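Local atomic coordinates of probable benzoylformate decarboxylase (Rhodococcus jostii, PDB entry 7ORX), a protein that binds thiamine diphosphate, with a sodium ion nearby, and belongs to the thiamine diphosphate-dependent enzymes, forming a four-chain assembly. Residues S239-P244 and F400-G405; A359-L364 and I522-N527; E378-S383 and Y461-G466. All coordinates share one frame; numbering follows the deposited sequence.

Read from the N terminus, the chain first passes 239-244 in the central domain, which meets 400-405 in interaction 1. Before that span closes, helix 358-368 opens interaction 2 at 359-364, and 378-383 opens interaction 3. Interaction 1 therefore crosses both others. Interaction 3 closes at 461-466 and interaction 2 only at 522-527, which places interaction 3 wholly within the span of interaction 2. Interaction 1 joins the central domain to the C-terminal one, interaction 2 packs a helix on the C-terminal sheet, and interaction 3 joins the loop after strand 374-378 to the start of helix 462-470. Interactions 1 and 3 hold opposite ends of thiamine diphosphate, with interaction centres about 14 Å apart.

Interaction 1 of 3, residues S239-P244 and F400-G405; sequences SPSRCP and FPASGG. With TPP (thiamine diphosphate), chain I.
Ser241 and Phe400 make the close part of this contact: the backbone N of Phe400 donates to Ser241 O at 2.9 Å, with an N-H...O angle of 145°. Beside it, Ser241 CB rests 3.7 Å from Ala402 CB, so two small buried side chains pack next to the backbone bond. Pro212 of helix 212-216 also packs on Ser241.

The Pro240 side is looser. Pro240 O stands 3.7 Å from Phe400 CB and approaches the ring obliquely. Because Phe400 CG is anti to the backbone N (chi1 177°), the ring leads away from 239-244, and Pro401 CD lies over one face, displaced toward the rim. Both Phe400 and Pro240 are partly exposed, as is Ser239, which packs on Met112 of the second subunit.

Beyond the contact, 401-404 forms a type I beta turn, with Gly404 N bonded to Pro401 O at 3.1 Å. The turn presents Gly404 O to N4' of thiamine diphosphate at 2.6 Å, in a nearly straight bond of 172°. In this structure the same loop thus touches both the central domain and the cofactor. A backbone carbonyl receiving the 4'-amino group is characteristic of the aminopyrimidine pocket of thiamine diphosphate-dependent enzymes.

Interaction 2 of 3, residues A359-L364 and I522-N527; sequences AQLFAL and IEVRTN
Leu361 and Val524 reach toward each other tip to tip, and their methyl groups make the apolar contact of helix 358-368 with strand 520-525. Leu361 CD2 lies 3.9 Å from Val524 CG1 and 4.1 Å from Val524 CG2, so it faces both branches of the valine. The other leucine methyl takes a single branch, with Leu361 CD1 4.0 Å from Val524 CG2. With CB already directed at the strand, CG anti to the backbone N (chi1 -180°) continues the reach of the leucine to the valine. A more distant approach, 4.3 Å between Leu361 CD2 and Thr526 CG2, adds a residue just past the end of the strand. The gap is bridged by side chains alone: the nearest CA atoms, those of Leu361 and Thr526, are 8.4 Å apart, and the buried surface is modest at 102 Å².

This is a helix lying on a parallel sheet, the layered alpha/beta arrangement of the C-terminal cofactor-binding domain. Strand 520-525 runs there between 452-457 and 496-500. Phe506 of helix 503-515 and Leu456 of the neighbouring strand also pack on Leu361, which places its fork in a shared apolar layer between helices and sheet.

Polar bonding is directed within each element or to its neighbours. The helix is held by its own backbone, as in Leu364 N to Gln360 O at 2.9 Å, while Val524 shares backbone hydrogen bonds with Ile455 and Asn457 of the adjacent strand. Just past the strand, the Asn527 side chain bonds to Asp357 and Gly355, fixing the chain beside the start of helix 358-368.

Interaction 3 of 3, residues E378-S383 and Y461-G466; sequences ESTSTS and YGALRG. With TPP (thiamine diphosphate), chain I.
O2B of thiamine diphosphate is held from both segments: Ala463 N donates to it at 2.9 Å, with an N-H...O angle of 156°, and Thr380 OG1 adds a weak bond. O1B is gripped by one residue twice, through Ser381 N at 3.0 Å and Ser381 OG at 2.6 Å. The serine hydroxyl can fold back to the same oxygen as its own N-H because chi1 of 78° sets OG between the backbone N and the carbonyl carbon. Gly462 N makes a weak bond to O3B.

Direct contact between the segments is small and runs beside the phosphate. Ala463 CB sits 3.6 Å from Thr380 OG1, and Ser381 CB approaches Ala463 N. Within 378-383, Ser379 OG donates to Thr382 OG1 at 2.9 Å.

Farther along the cofactor, the thiazolium methyl CM4 stands 4.0 Å above the Tyr461 ring, over its centre, while Tyr461 OH bonds to Asn26 of the second subunit. Sodium, bound by Asp431, Asn458 and Thr460, probably occupies the position where a divalent cation usually bridges diphosphate and protein in this family. Amide groups at the start of helix 462-470 face the terminal phosphate, completing the diphosphate-binding site of a thiamine diphosphate-dependent enzyme.

Interaction 1 of 3, residues S239-P244 and F400-G405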
loop_
_atom_site.group_PDB
_atom_site.type_symbol
_atom_site.label_atom_id
_atom_site.label_comp_id
_atom_site.label_asym_id
_atom_site.label_seq_id
_atom_site.Cartn_x
_atom_site.Cartn_y
_atom_site.Cartn_z
ATOM N N SER C 239 -1.719 -23.906 -18.766
ATOM C CA SER C 239 -1.943 -23.840 -17.303
ATOM C C SER C 239 -3.454 -23.656 -17.105
ATOM O O SER C 239 -3.898 -22.707 -16.447
ATOM C CB SER C 239 -1.136 -22.705 -16.687
ATOM O OG SER C 239 0.239 -22.697 -17.097
ATOM N N PRO C 240 -4.280 -24.604 -17.623
ATOM C CA PRO C 240 -5.721 -24.528 -17.453
ATOM C C PRO C 240 -6.165 -24.831 -16.026
ATOM O O PRO C 240 -5.607 -25.678 -15.351
ATOM C CB PRO C 240 -6.227 -25.633 -18.382
ATOM C CG PRO C 240 -5.136 -26.663 -18.358
ATOM C CD PRO C 240 -3.858 -25.861 -18.282
ATOM N N SER C 241 -7.199 -24.164 -15.601
ATOM C CA SER C 241 -7.867 -24.308 -14.293
ATOM C C SER C 241 -9.263 -24.873 -14.546
ATOM O O SER C 241 -9.848 -25.286 -13.577
ATOM C CB SER C 241 -7.918 -22.936 -13.633
ATOM O OG SER C 241 -8.312 -21.945 -14.604
ATOM N N ARG C 242 -9.794 -24.797 -15.784
ATOM C CA ARG C 242 -11.121 -25.366 -16.122
ATOM C C ARG C 242 -11.034 -26.050 -17.479
ATOM O O ARG C 242 -10.066 -25.836 -18.196
ATOM C CB ARG C 242 -12.184 -24.280 -16.118
ATOM C CG ARG C 242 -12.235 -23.504 -14.802
ATOM C CD ARG C 242 -13.310 -22.419 -14.821
ATOM N NE ARG C 242 -14.644 -22.992 -14.857
ATOM C CZ ARG C 242 -15.702 -22.497 -14.258
ATOM N NH1 ARG C 242 -15.598 -21.388 -13.552
ATOM N NH2 ARG C 242 -16.865 -23.126 -14.341
ATOM N N CYS C 243 -12.010 -26.859 -17.819
ATOM C CA CYS C 243 -12.071 -27.500 -19.136
ATOM C C CYS C 243 -13.218 -26.879 -19.924
ATOM O O CYS C 243 -14.380 -27.039 -19.568
ATOM C CB CYS C 243 -12.309 -28.992 -19.016
ATOM S SG CYS C 243 -12.485 -29.755 -20.646
ATOM N N PRO C 244 -12.917 -26.093 -20.960
ATOM C CA PRO C 244 -13.939 -25.378 -21.706
ATOM C C PRO C 244 -14.526 -26.085 -22.925
ATOM O O PRO C 244 -15.263 -25.473 -23.700
ATOM C CB PRO C 244 -13.150 -24.158 -22.192
ATOM C CG PRO C 244 -11.786 -24.727 -22.455
ATOM C CD PRO C 244 -11.565 -25.671 -21.304
ATOM N N PHE C 400 -8.730 -26.893 -11.474
ATOM C CA PHE C 400 -7.315 -26.984 -11.050
ATOM C C PHE C 400 -6.946 -25.594 -10.519
ATOM O O PHE C 400 -7.383 -24.594 -11.049
ATOM C CB PHE C 400 -6.475 -27.464 -12.244
ATOM C CG PHE C 400 -4.998 -27.542 -11.984
ATOM C CD1 PHE C 400 -4.227 -26.415 -11.891
ATOM C CD2 PHE C 400 -4.371 -28.757 -11.789
ATOM C CE1 PHE C 400 -2.866 -26.494 -11.626
ATOM C CE2 PHE C 400 -3.015 -28.841 -11.504
ATOM C CZ PHE C 400 -2.266 -27.702 -11.399
ATOM N N PRO C 401 -6.105 -25.480 -9.479
ATOM C CA PRO C 401 -5.794 -24.183 -8.895
ATOM C C PRO C 401 -5.239 -23.211 -9.939
ATOM O O PRO C 401 -4.220 -23.519 -10.534
ATOM C CB PRO C 401 -4.729 -24.495 -7.819
ATOM C CG PRO C 401 -4.242 -25.879 -8.138
ATOM C CD PRO C 401 -5.416 -26.570 -8.781
ATOM N N ALA C 402 -5.862 -22.044 -10.075
ATOM C CA ALA C 402 -5.601 -21.112 -11.196
ATOM C C ALA C 402 -4.296 -20.346 -10.997
ATOM O O ALA C 402 -3.857 -19.765 -11.966
ATOM C CB ALA C 402 -6.783 -20.195 -11.430
ATOM N N SER C 403 -3.681 -20.348 -9.825
ATOM C CA SER C 403 -2.314 -19.787 -9.667
ATOM C C SER C 403 -1.376 -20.852 -9.090
ATOM O O SER C 403 -0.338 -20.507 -8.547
ATOM C CB SER C 403 -2.308 -18.539 -8.829
ATOM O OG SER C 403 -2.246 -18.879 -7.447
ATOM N N GLY C 404 -1.727 -22.123 -9.237
ATOM C CA GLY C 404 -0.940 -23.257 -8.711
ATOM C C GLY C 404 -0.620 -23.096 -7.237
ATOM O O GLY C 404 0.328 -23.717 -6.773
ATOM N N GLY C 405 -1.389 -22.270 -6.528
ATOM C CA GLY C 405 -1.386 -22.224 -5.057
ATOM C C GLY C 405 -1.887 -23.539 -4.506
ATOM O O GLY C 405 -3.081 -23.837 -4.708
HETATM N "N1'" TPP I . 3.738 -24.244 -2.020
HETATM C "C2'" TPP I . 2.538 -23.881 -2.492
HETATM C CM2 TPP I . 1.555 -23.289 -1.536
HETATM N "N3'" TPP I . 2.156 -23.999 -3.763
HETATM C "C4'" TPP I . 3.042 -24.512 -4.632
HETATM N "N4'" TPP I . 2.632 -24.611 -5.903
HETATM C "C5'" TPP I . 4.330 -24.940 -4.229
HETATM C "C6'" TPP I . 4.617 -24.758 -2.889
HETATM C "C7'" TPP I . 5.343 -25.549 -5.185
HETATM N N3 TPP I . 4.956 -26.887 -5.696
HETATM C C2 TPP I . 4.582 -27.079 -6.965
HETATM S S1 TPP I . 4.267 -28.725 -7.332
HETATM C C5 TPP I . 4.669 -29.142 -5.694
HETATM C C4 TPP I . 4.935 -28.053 -4.928
HETATM C CM4 TPP I . 5.224 -28.064 -3.455
HETATM C C6 TPP I . 4.750 -30.583 -5.269
HETATM C C7 TPP I . 3.424 -31.171 -4.884
HETATM O O7 TPP I . 3.246 -32.349 -5.693
HETATM P PA TPP I . 2.189 -33.477 -5.295
HETATM O O1A TPP I . 0.859 -33.043 -4.772
HETATM O O2A TPP I . 2.966 -34.392 -4.410
HETATM O O3A TPP I . 2.008 -34.066 -6.776
HETATM P PB TPP I . 3.130 -34.689 -7.779
HETATM O O1B TPP I . 2.421 -35.143 -9.044
HETATM O O2B TPP I . 4.162 -33.610 -8.029
HETATM O O3B TPP I . 3.703 -35.851 -6.996
#

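Interaction 2 of 3, residues A359-L364 and I522-N527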
loop_
_atom_site.group_PDB
_atom_site.type_symbol
_atom_site.label_atom_id
_atom_site.label_comp_id
_atom_site.label_asym_id
_atom_site.label_seq_id
_atom_site.Cartn_x
_atom_site.Cartn_y
_atom_site.Cartn_z
ATOM N N ALA C 359 -1.398 -42.656 -15.817
ATOM C CA ALA C 359 -2.169 -42.888 -17.065
ATOM C C ALA C 359 -3.126 -44.063 -16.861
ATOM O O ALA C 359 -4.234 -43.995 -17.333
ATOM C CB ALA C 359 -1.253 -43.105 -18.244
ATOM N N GLN C 360 -2.726 -45.096 -16.142
ATOM C CA GLN C 360 -3.607 -46.269 -15.888
ATOM C C GLN C 360 -4.640 -45.912 -14.831
ATOM O O GLN C 360 -5.799 -46.334 -14.962
ATOM C CB GLN C 360 -2.819 -47.491 -15.425
ATOM C CG GLN C 360 -3.684 -48.739 -15.420
ATOM C CD GLN C 360 -2.991 -49.912 -14.771
ATOM O OE1 GLN C 360 -3.388 -51.063 -14.953
ATOM N NE2 GLN C 360 -1.964 -49.628 -13.980
ATOM N N LEU C 361 -4.234 -45.192 -13.796
ATOM C CA LEU C 361 -5.183 -44.765 -12.745
ATOM C C LEU C 361 -6.296 -43.942 -13.387
ATOM O O LEU C 361 -7.441 -44.151 -13.045
ATOM C CB LEU C 361 -4.457 -43.964 -11.668
ATOM C CG LEU C 361 -5.357 -43.493 -10.544
ATOM C CD1 LEU C 361 -6.097 -44.648 -9.902
ATOM C CD2 LEU C 361 -4.564 -42.736 -9.500
ATOM N N PHE C 362 -5.974 -43.050 -14.311
ATOM C CA PHE C 362 -6.984 -42.178 -14.947
ATOM C C PHE C 362 -7.869 -43.006 -15.874
ATOM O O PHE C 362 -9.070 -42.764 -15.951
ATOM C CB PHE C 362 -6.334 -40.956 -15.593
ATOM C CG PHE C 362 -5.677 -40.002 -14.623
ATOM C CD1 PHE C 362 -6.159 -39.816 -13.349
ATOM C CD2 PHE C 362 -4.548 -39.297 -14.986
ATOM C CE1 PHE C 362 -5.509 -38.986 -12.449
ATOM C CE2 PHE C 362 -3.916 -38.447 -14.098
ATOM C CZ PHE C 362 -4.402 -38.291 -12.825
ATOM N N ALA C 363 -7.340 -44.019 -16.523
ATOM C CA ALA C 363 -8.144 -44.916 -17.390
ATOM C C ALA C 363 -9.120 -45.721 -16.536
ATOM O O ALA C 363 -10.266 -45.841 -16.945
ATOM C CB ALA C 363 -7.245 -45.789 -18.215
ATOM N N LEU C 364 -8.688 -46.237 -15.384
ATOM C CA LEU C 364 -9.591 -46.862 -14.372
ATOM C C LEU C 364 -10.613 -45.811 -13.901
ATOM O O LEU C 364 -11.792 -46.136 -13.821
ATOM C CB LEU C 364 -8.774 -47.405 -13.198
ATOM C CG LEU C 364 -8.322 -48.857 -13.318
ATOM C CD1 LEU C 364 -8.284 -49.362 -14.770
ATOM C CD2 LEU C 364 -6.949 -49.021 -12.649
ATOM N N ILE C 522 -9.409 -42.681 -1.030
ATOM C CA ILE C 522 -8.591 -43.818 -1.529
ATOM C C ILE C 522 -7.163 -43.325 -1.662
ATOM O O ILE C 522 -6.964 -42.415 -2.414
ATOM C CB ILE C 522 -9.131 -44.285 -2.877
ATOM C CG1 ILE C 522 -10.543 -44.837 -2.742
ATOM C CG2 ILE C 522 -8.209 -45.284 -3.502
ATOM C CD1 ILE C 522 -11.315 -44.780 -4.041
ATOM N N GLU C 523 -6.204 -43.929 -0.967
ATOM C CA GLU C 523 -4.776 -43.606 -1.144
ATOM C C GLU C 523 -4.253 -44.583 -2.178
ATOM O O GLU C 523 -4.250 -45.734 -1.895
ATOM C CB GLU C 523 -4.024 -43.704 0.171
ATOM C CG GLU C 523 -2.550 -43.405 0.020
ATOM C CD GLU C 523 -1.693 -43.675 1.264
ATOM O OE1 GLU C 523 -2.276 -43.912 2.353
ATOM O OE2 GLU C 523 -0.433 -43.651 1.160
ATOM N N VAL C 524 -3.943 -44.142 -3.376
ATOM C CA VAL C 524 -3.370 -44.991 -4.451
ATOM C C VAL C 524 -1.869 -44.821 -4.358
ATOM O O VAL C 524 -1.438 -43.690 -4.360
ATOM C CB VAL C 524 -3.843 -44.554 -5.844
ATOM C CG1 VAL C 524 -3.200 -45.384 -6.928
ATOM C CG2 VAL C 524 -5.352 -44.600 -5.954
ATOM N N ARG C 525 -1.114 -45.904 -4.309
ATOM C CA ARG C 525 0.354 -45.867 -4.473
ATOM C C ARG C 525 0.627 -45.736 -5.972
ATOM O O ARG C 525 0.166 -46.604 -6.744
ATOM C CB ARG C 525 0.991 -47.117 -3.858
ATOM C CG ARG C 525 2.458 -46.928 -3.529
ATOM C CD ARG C 525 3.346 -47.737 -4.448
ATOM N NE ARG C 525 3.700 -49.043 -3.873
ATOM C CZ ARG C 525 4.872 -49.367 -3.307
ATOM N NH1 ARG C 525 5.843 -48.472 -3.207
ATOM N NH2 ARG C 525 5.073 -50.599 -2.846
ATOM N N THR C 526 1.326 -44.674 -6.374
ATOM C CA THR C 526 1.633 -44.354 -7.796
ATOM C C THR C 526 3.144 -44.386 -8.027
ATOM O O THR C 526 3.904 -44.319 -7.019
ATOM C CB THR C 526 1.061 -42.993 -8.217
ATOM O OG1 THR C 526 1.622 -41.993 -7.372
ATOM C CG2 THR C 526 -0.453 -42.946 -8.162
ATOM N N ASN C 527 3.552 -44.496 -9.297
ATOM C CA ASN C 527 4.975 -44.559 -9.728
ATOM C C ASN C 527 5.388 -43.225 -10.343
ATOM O O ASN C 527 4.626 -42.647 -11.236
ATOM C CB ASN C 527 5.247 -45.650 -10.765
ATOM C CG ASN C 527 4.512 -46.934 -10.457
ATOM O OD1 ASN C 527 4.552 -47.432 -9.321
ATOM N ND2 ASN C 527 3.824 -47.448 -11.461
#

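Interaction 3 of 3, residues E378-S383 and Y461-G466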
loop_
_atom_site.group_PDB
_atom_site.type_symbol
_atom_site.label_atom_id
_atom_site.label_comp_id
_atom_site.label_asym_id
_atom_site.label_seq_id
_atom_site.Cartn_x
_atom_site.Cartn_y
_atom_site.Cartn_z
ATOM N N GLU C 378 -5.406 -31.547 -8.304
ATOM C CA GLU C 378 -4.250 -30.811 -7.744
ATOM C C GLU C 378 -3.101 -31.807 -7.676
ATOM O O GLU C 378 -2.665 -32.158 -6.585
ATOM C CB GLU C 378 -4.622 -30.195 -6.402
ATOM C CG GLU C 378 -3.586 -29.194 -5.899
ATOM C CD GLU C 378 -3.996 -28.454 -4.622
ATOM O OE1 GLU C 378 -4.331 -27.212 -4.731
ATOM O OE2 GLU C 378 -4.062 -29.116 -3.525
ATOM N N SER C 379 -2.730 -32.325 -8.836
ATOM C CA SER C 379 -1.731 -33.414 -9.029
ATOM C C SER C 379 -0.789 -32.910 -10.111
ATOM O O SER C 379 -1.158 -33.003 -11.318
ATOM C CB SER C 379 -2.370 -34.719 -9.415
ATOM O OG SER C 379 -1.391 -35.738 -9.582
ATOM N N THR C 380 0.322 -32.319 -9.688
ATOM C CA THR C 380 1.065 -31.354 -10.522
ATOM C C THR C 380 1.824 -32.098 -11.623
ATOM O O THR C 380 1.816 -31.583 -12.754
ATOM C CB THR C 380 1.815 -30.383 -9.602
ATOM O OG1 THR C 380 2.374 -31.127 -8.537
ATOM C CG2 THR C 380 0.890 -29.351 -8.979
ATOM N N SER C 381 2.323 -33.321 -11.377
ATOM C CA SER C 381 3.214 -34.047 -12.332
ATOM C C SER C 381 2.445 -34.947 -13.306
ATOM O O SER C 381 3.097 -35.474 -14.194
ATOM C CB SER C 381 4.276 -34.840 -11.607
ATOM O OG SER C 381 3.736 -36.038 -11.085
ATOM N N THR C 382 1.122 -35.054 -13.204
ATOM C CA THR C 382 0.275 -36.053 -13.910
ATOM C C THR C 382 -0.580 -35.411 -15.009
ATOM O O THR C 382 -1.588 -36.014 -15.403
ATOM C CB THR C 382 -0.680 -36.702 -12.910
ATOM O OG1 THR C 382 -1.599 -35.715 -12.451
ATOM C CG2 THR C 382 0.024 -37.276 -11.707
ATOM N N SER C 383 -0.235 -34.220 -15.486
ATOM C CA SER C 383 -1.121 -33.455 -16.393
ATOM C C SER C 383 -1.285 -34.156 -17.756
ATOM O O SER C 383 -2.404 -34.385 -18.177
ATOM C CB SER C 383 -0.637 -32.067 -16.524
ATOM O OG SER C 383 -1.776 -31.257 -16.394
ATOM N N TYR C 461 7.432 -34.774 -4.119
ATOM C CA TYR C 461 7.008 -33.596 -4.915
ATOM C C TYR C 461 7.466 -33.822 -6.359
ATOM O O TYR C 461 8.547 -33.369 -6.741
ATOM C CB TYR C 461 7.588 -32.308 -4.318
ATOM C CG TYR C 461 7.064 -31.895 -2.962
ATOM C CD1 TYR C 461 5.750 -32.111 -2.580
ATOM C CD2 TYR C 461 7.881 -31.213 -2.081
ATOM C CE1 TYR C 461 5.274 -31.681 -1.355
ATOM C CE2 TYR C 461 7.416 -30.771 -0.850
ATOM C CZ TYR C 461 6.102 -30.999 -0.484
ATOM O OH TYR C 461 5.611 -30.549 0.714
ATOM N N GLY C 462 6.674 -34.561 -7.122
ATOM C CA GLY C 462 7.053 -35.061 -8.460
ATOM C C GLY C 462 7.348 -33.946 -9.448
ATOM O O GLY C 462 8.397 -34.028 -10.109
ATOM N N ALA C 463 6.474 -32.933 -9.561
ATOM C CA ALA C 463 6.605 -31.841 -10.560
ATOM C C ALA C 463 7.864 -31.013 -10.271
ATOM O O ALA C 463 8.386 -30.435 -11.232
ATOM C CB ALA C 463 5.362 -30.973 -10.581
ATOM N N LEU C 464 8.327 -30.967 -9.011
ATOM C CA LEU C 464 9.570 -30.261 -8.579
ATOM C C LEU C 464 10.818 -31.056 -8.944
ATOM O O LEU C 464 11.870 -30.408 -9.079
ATOM C CB LEU C 464 9.567 -30.015 -7.065
ATOM C CG LEU C 464 8.653 -28.908 -6.556
ATOM C CD1 LEU C 464 9.089 -28.520 -5.148
ATOM C CD2 LEU C 464 8.645 -27.707 -7.515
ATOM N N ARG C 465 10.719 -32.395 -9.014
ATOM C CA ARG C 465 11.769 -33.266 -9.608
ATOM C C ARG C 465 11.807 -33.052 -11.123
ATOM O O ARG C 465 12.921 -32.955 -11.648
ATOM C CB ARG C 465 11.526 -34.731 -9.262
ATOM C CG ARG C 465 11.759 -35.072 -7.797
ATOM C CD ARG C 465 11.852 -36.577 -7.610
ATOM N NE ARG C 465 12.360 -36.861 -6.283
ATOM C CZ ARG C 465 13.627 -36.738 -5.926
ATOM N NH1 ARG C 465 14.534 -36.340 -6.802
ATOM N NH2 ARG C 465 13.978 -36.977 -4.675
ATOM N N GLY C 466 10.631 -32.932 -11.778
ATOM C CA GLY C 466 10.438 -32.491 -13.189
ATOM C C GLY C 466 11.170 -31.198 -13.519
ATOM O O GLY C 466 11.796 -31.120 -14.591
HETATM N "N1'" TPP I . 3.738 -24.244 -2.020
HETATM C "C2'" TPP I . 2.538 -23.881 -2.492
HETATM C CM2 TPP I . 1.555 -23.289 -1.536
HETATM N "N3'" TPP I . 2.156 -23.999 -3.763
HETATM C "C4'" TPP I . 3.042 -24.512 -4.632
HETATM N "N4'" TPP I . 2.632 -24.611 -5.903
HETATM C "C5'" TPP I . 4.330 -24.940 -4.229
HETATM C "C6'" TPP I . 4.617 -24.758 -2.889
HETATM C "C7'" TPP I . 5.343 -25.549 -5.185
HETATM N N3 TPP I . 4.956 -26.887 -5.696
HETATM C C2 TPP I . 4.582 -27.079 -6.965
HETATM S S1 TPP I . 4.267 -28.725 -7.332
HETATM C C5 TPP I . 4.669 -29.142 -5.694
HETATM C C4 TPP I . 4.935 -28.053 -4.928
HETATM C CM4 TPP I . 5.224 -28.064 -3.455
HETATM C C6 TPP I . 4.750 -30.583 -5.269
HETATM C C7 TPP I . 3.424 -31.171 -4.884
HETATM O O7 TPP I . 3.246 -32.349 -5.693
HETATM P PA TPP I . 2.189 -33.477 -5.295
HETATM O O1A TPP I . 0.859 -33.043 -4.772
HETATM O O2A TPP I . 2.966 -34.392 -4.410
HETATM O O3A TPP I . 2.008 -34.066 -6.776
HETATM P PB TPP I . 3.130 -34.689 -7.779
HETATM O O1B TPP I . 2.421 -35.143 -9.044
HETATM O O2B TPP I . 4.162 -33.610 -8.029
HETATM O O3B TPP I . 3.703 -35.851 -6.996
#